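Local coordinates for protein ribokinase, putative (Burkholderia thailandensis, PDB 3B1R) that probably acts as a nucleoside kinase of the ribokinase family, phosphorylating nucleosides such as inosine at the expense of ATP, at residues A18-M23 / A111-D116. Numbering follows the deposited sequence.
Sequences AYDNIM and AMITTD. With AMP (adenosine monophosphate), chain G.
Asp20 and Ala111 pair on the face of the sheet that meets the nucleotide. Asp20 grips the ribose with both carboxylate oxygens: Asp20 OD1 accepts a hydrogen bond from AMP O2' at 2.7 Å and Asp20 OD2 one from AMP O3' at 2.5 Å, which fixes the rotation of the carboxylate. Beside it, CB of Ala111 comes within 3.5 Å of Asp20 OD1, while CD1 of Ile113 reaches the Asp20 carboxyl carbon and the sugar. Ile113 CD1 also packs 4.0 Å from Ile22 CG1, the two side chains lying side by side and pointing the same way. Five backbone hydrogen bonds, from Ala111 N to Tyr19 O through to Thr115 N to Met23 O, join strands 18-23 and 111-115 in parallel, 17° apart. These two strands are the inner pair of the four-stranded lid sheet of a PfkB-family kinase, flanked by strands 53-55 and 122-126. On the other face, packing is tight where Met23 bends at chi2 (78°) over Thr114, with Met23 CB 3.7 Å from Thr114 CG2. It is looser at the partly exposed Asn21 and Met112, where Met112 CE lies 3.5 Å from Asn21 ND2. Met23 packs on Ala124 of the second subunit and Met112 on its Met23; the two Thr114 hydroxyls, one from each subunit, are hydrogen-bonded to each other.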
ATOM      1  N   ALA A  18     -14.877 -11.610  -1.124  1.00 15.65           N
ATOM      2  CA  ALA A  18     -13.984 -10.785  -1.933  1.00 16.07           C
ATOM      3  C   ALA A  18     -12.785 -11.554  -2.468  1.00 15.98           C
ATOM      4  O   ALA A  18     -12.431 -12.613  -1.946  1.00 15.80           O
ATOM      5  CB  ALA A  18     -13.496  -9.613  -1.091  1.00 16.21           C
ATOM      6  N   TYR A  19     -12.154 -11.010  -3.504  1.00 16.25           N
ATOM      7  CA  TYR A  19     -10.854 -11.503  -3.932  1.00 16.76           C
ATOM      8  C   TYR A  19      -9.747 -10.583  -3.459  1.00 16.79           C
ATOM      9  O   TYR A  19      -9.775  -9.383  -3.708  1.00 17.31           O
ATOM     10  CB  TYR A  19     -10.804 -11.694  -5.452  1.00 17.09           C
ATOM     11  CG  TYR A  19     -11.746 -12.759  -5.938  1.00 17.44           C
ATOM     12  CD1 TYR A  19     -11.580 -14.088  -5.560  1.00 18.20           C
ATOM     13  CD2 TYR A  19     -12.797 -12.444  -6.795  1.00 18.13           C
ATOM     14  CE1 TYR A  19     -12.463 -15.083  -6.011  1.00 18.51           C
ATOM     15  CE2 TYR A  19     -13.675 -13.426  -7.248  1.00 17.74           C
ATOM     16  CZ  TYR A  19     -13.508 -14.737  -6.844  1.00 17.81           C
ATOM     17  OH  TYR A  19     -14.371 -15.710  -7.297  1.00 18.81           O
ATOM     18  N   ASP A  20      -8.768 -11.157  -2.776  1.00 16.85           N
ATOM     19  CA  ASP A  20      -7.669 -10.393  -2.229  1.00 17.12           C
ATOM     20  C   ASP A  20      -6.385 -10.549  -3.032  1.00 17.36           C
ATOM     21  O   ASP A  20      -6.014 -11.647  -3.477  1.00 16.70           O
ATOM     22  CB  ASP A  20      -7.399 -10.783  -0.778  1.00 17.34           C
ATOM     23  CG  ASP A  20      -8.587 -10.513   0.149  1.00 19.01           C
ATOM     24  OD1 ASP A  20      -9.561  -9.826  -0.259  1.00 19.68           O
ATOM     25  OD2 ASP A  20      -8.530 -10.993   1.303  1.00 21.01           O
ATOM     26  N   ASN A  21      -5.716  -9.416  -3.188  1.00 17.40           N
ATOM     27  CA  ASN A  21      -4.423  -9.318  -3.815  1.00 18.06           C
ATOM     28  C   ASN A  21      -3.550  -8.620  -2.757  1.00 18.23           C
ATOM     29  O   ASN A  21      -3.678  -7.424  -2.522  1.00 18.44           O
ATOM     30  CB  ASN A  21      -4.556  -8.514  -5.119  1.00 18.27           C
ATOM     31  CG  ASN A  21      -5.720  -9.019  -6.014  1.00 19.63           C
ATOM     32  OD1 ASN A  21      -5.562  -9.970  -6.784  1.00 21.67           O
ATOM     33  ND2 ASN A  21      -6.888  -8.379  -5.902  1.00 22.82           N
ATOM     34  N   ILE A  22      -2.674  -9.382  -2.119  1.00 18.65           N
ATOM     35  CA  ILE A  22      -2.003  -8.948  -0.887  1.00 19.51           C
ATOM     36  C   ILE A  22      -0.501  -8.733  -1.049  1.00 20.16           C
ATOM     37  O   ILE A  22       0.208  -9.599  -1.541  1.00 20.59           O
ATOM     38  CB  ILE A  22      -2.288  -9.947   0.280  1.00 19.37           C
ATOM     39  CG1 ILE A  22      -3.802 -10.065   0.517  1.00 18.86           C
ATOM     40  CG2 ILE A  22      -1.549  -9.528   1.550  1.00 19.01           C
ATOM     41  CD1 ILE A  22      -4.256 -11.405   1.164  1.00 17.80           C
ATOM     42  N   MET A  23      -0.030  -7.568  -0.611  1.00 20.76           N
ATOM     43  CA  MET A  23       1.375  -7.219  -0.670  1.00 21.83           C
ATOM     44  C   MET A  23       1.893  -6.929   0.740  1.00 21.79           C
ATOM     45  O   MET A  23       1.704  -5.830   1.272  1.00 21.11           O
ATOM     46  CB  MET A  23       1.590  -6.011  -1.591  1.00 21.99           C
ATOM     47  CG  MET A  23       1.064  -6.194  -3.029  1.00 25.50           C
ATOM     48  SD  MET A  23      -0.734  -5.999  -3.217  1.00 34.60           S
ATOM     49  CE  MET A  23      -0.879  -4.316  -3.802  1.00 33.18           C
ATOM     50  N   ALA A 111     -10.000  -6.659  -3.030  1.00 20.71           N
ATOM     51  CA  ALA A 111      -9.225  -5.842  -2.111  1.00 19.96           C
ATOM     52  C   ALA A 111      -7.771  -5.852  -2.534  1.00 19.69           C
ATOM     53  O   ALA A 111      -7.168  -6.915  -2.654  1.00 19.22           O
ATOM     54  CB  ALA A 111      -9.374  -6.366  -0.697  1.00 20.08           C
ATOM     55  N   MET A 112      -7.223  -4.667  -2.793  1.00 19.63           N
ATOM     56  CA  MET A 112      -5.793  -4.516  -3.013  1.00 20.03           C
ATOM     57  C   MET A 112      -5.189  -4.108  -1.689  1.00 19.00           C
ATOM     58  O   MET A 112      -5.307  -2.959  -1.268  1.00 18.25           O
ATOM     59  CB  MET A 112      -5.496  -3.463  -4.080  1.00 20.28           C
ATOM     60  CG  MET A 112      -5.154  -4.030  -5.427  1.00 24.02           C
ATOM     61  SD  MET A 112      -6.569  -4.826  -6.184  1.00 31.27           S
ATOM     62  CE  MET A 112      -5.823  -5.502  -7.666  1.00 28.08           C
ATOM     63  N   ILE A 113      -4.570  -5.070  -1.024  1.00 18.93           N
ATOM     64  CA  ILE A 113      -4.126  -4.869   0.348  1.00 18.97           C
ATOM     65  C   ILE A 113      -2.614  -4.768   0.398  1.00 19.11           C
ATOM     66  O   ILE A 113      -1.910  -5.702   0.020  1.00 18.84           O
ATOM     67  CB  ILE A 113      -4.591  -6.017   1.289  1.00 18.39           C
ATOM     68  CG1 ILE A 113      -6.119  -6.181   1.243  1.00 19.07           C
ATOM     69  CG2 ILE A 113      -4.114  -5.741   2.721  1.00 18.99           C
ATOM     70  CD1 ILE A 113      -6.637  -7.559   1.729  1.00 19.37           C
ATOM     71  N   THR A 114      -2.117  -3.636   0.883  1.00 19.51           N
ATOM     72  CA  THR A 114      -0.688  -3.522   1.153  1.00 19.81           C
ATOM     73  C   THR A 114      -0.499  -3.350   2.654  1.00 19.78           C
ATOM     74  O   THR A 114      -1.172  -2.533   3.298  1.00 19.68           O
ATOM     75  CB  THR A 114      -0.027  -2.402   0.337  1.00 19.94           C
ATOM     76  OG1 THR A 114      -0.747  -1.187   0.522  1.00 22.55           O
ATOM     77  CG2 THR A 114      -0.064  -2.735  -1.113  1.00 18.50           C
ATOM     78  N   THR A 115       0.380  -4.160   3.219  1.00 19.77           N
ATOM     79  CA  THR A 115       0.433  -4.294   4.661  1.00 20.33           C
ATOM     80  C   THR A 115       1.855  -4.541   5.153  1.00 20.10           C
ATOM     81  O   THR A 115       2.799  -4.587   4.356  1.00 20.16           O
ATOM     82  CB  THR A 115      -0.572  -5.389   5.125  1.00 20.27           C
ATOM     83  OG1 THR A 115      -0.494  -5.573   6.548  1.00 23.14           O
ATOM     84  CG2 THR A 115      -0.322  -6.715   4.414  1.00 20.47           C
ATOM     85  N   ASP A 116       2.017  -4.643   6.468  1.00 19.87           N
ATOM     86  CA  ASP A 116       3.291  -5.044   7.058  1.00 19.59           C
ATOM     87  C   ASP A 116       3.058  -6.149   8.100  1.00 19.57           C
ATOM     88  O   ASP A 116       1.961  -6.698   8.185  1.00 19.78           O
ATOM     89  CB  ASP A 116       4.012  -3.838   7.664  1.00 19.85           C
ATOM     90  CG  ASP A 116       3.337  -3.301   8.920  1.00 20.41           C
ATOM     91  OD1 ASP A 116       3.909  -2.369   9.516  1.00 22.27           O
ATOM     92  OD2 ASP A 116       2.250  -3.794   9.318  1.00 20.84           O
TER
HETATM   93  P   AMP G 501      -9.086  -8.925   8.484  1.00 20.91           P
HETATM   94  O1P AMP G 501      -9.660  -8.035   9.574  1.00 21.24           O
HETATM   95  O2P AMP G 501      -7.586  -8.846   8.320  1.00 19.10           O
HETATM   96  O3P AMP G 501      -9.573 -10.354   8.574  1.00 19.84           O
HETATM   97  O5' AMP G 501      -9.739  -8.378   7.123  1.00 18.56           O
HETATM   98  C5' AMP G 501      -9.183  -8.637   5.835  1.00 14.81           C
HETATM   99  C4' AMP G 501     -10.351  -8.758   4.869  1.00 13.29           C
HETATM  100  O4' AMP G 501     -10.989  -7.491   4.756  1.00 12.29           O
HETATM  101  C3' AMP G 501      -9.881  -9.108   3.462  1.00 14.12           C
HETATM  102  O3' AMP G 501     -10.093 -10.522   3.222  1.00 15.32           O
HETATM  103  C2' AMP G 501     -10.636  -8.133   2.548  1.00 13.54           C
HETATM  104  O2' AMP G 501     -11.320  -8.815   1.495  1.00 14.78           O
HETATM  105  C1' AMP G 501     -11.630  -7.455   3.498  1.00 10.95           C
HETATM  106  N9  AMP G 501     -11.907  -6.033   3.307  1.00 11.50           N
HETATM  107  C8  AMP G 501     -10.984  -5.066   3.157  1.00  9.74           C
HETATM  108  N7  AMP G 501     -11.565  -3.861   3.054  1.00 11.06           N
HETATM  109  C5  AMP G 501     -12.890  -4.062   3.151  1.00 12.56           C
HETATM  110  C6  AMP G 501     -14.067  -3.194   3.102  1.00 12.68           C
HETATM  111  N6  AMP G 501     -13.892  -1.864   2.934  1.00 16.51           N
HETATM  112  N1  AMP G 501     -15.276  -3.779   3.247  1.00 14.43           N
HETATM  113  C2  AMP G 501     -15.431  -5.109   3.411  1.00 10.81           C
HETATM  114  N3  AMP G 501     -14.386  -5.967   3.449  1.00 12.30           N
HETATM  115  C4  AMP G 501     -13.118  -5.495   3.326  1.00 10.70           C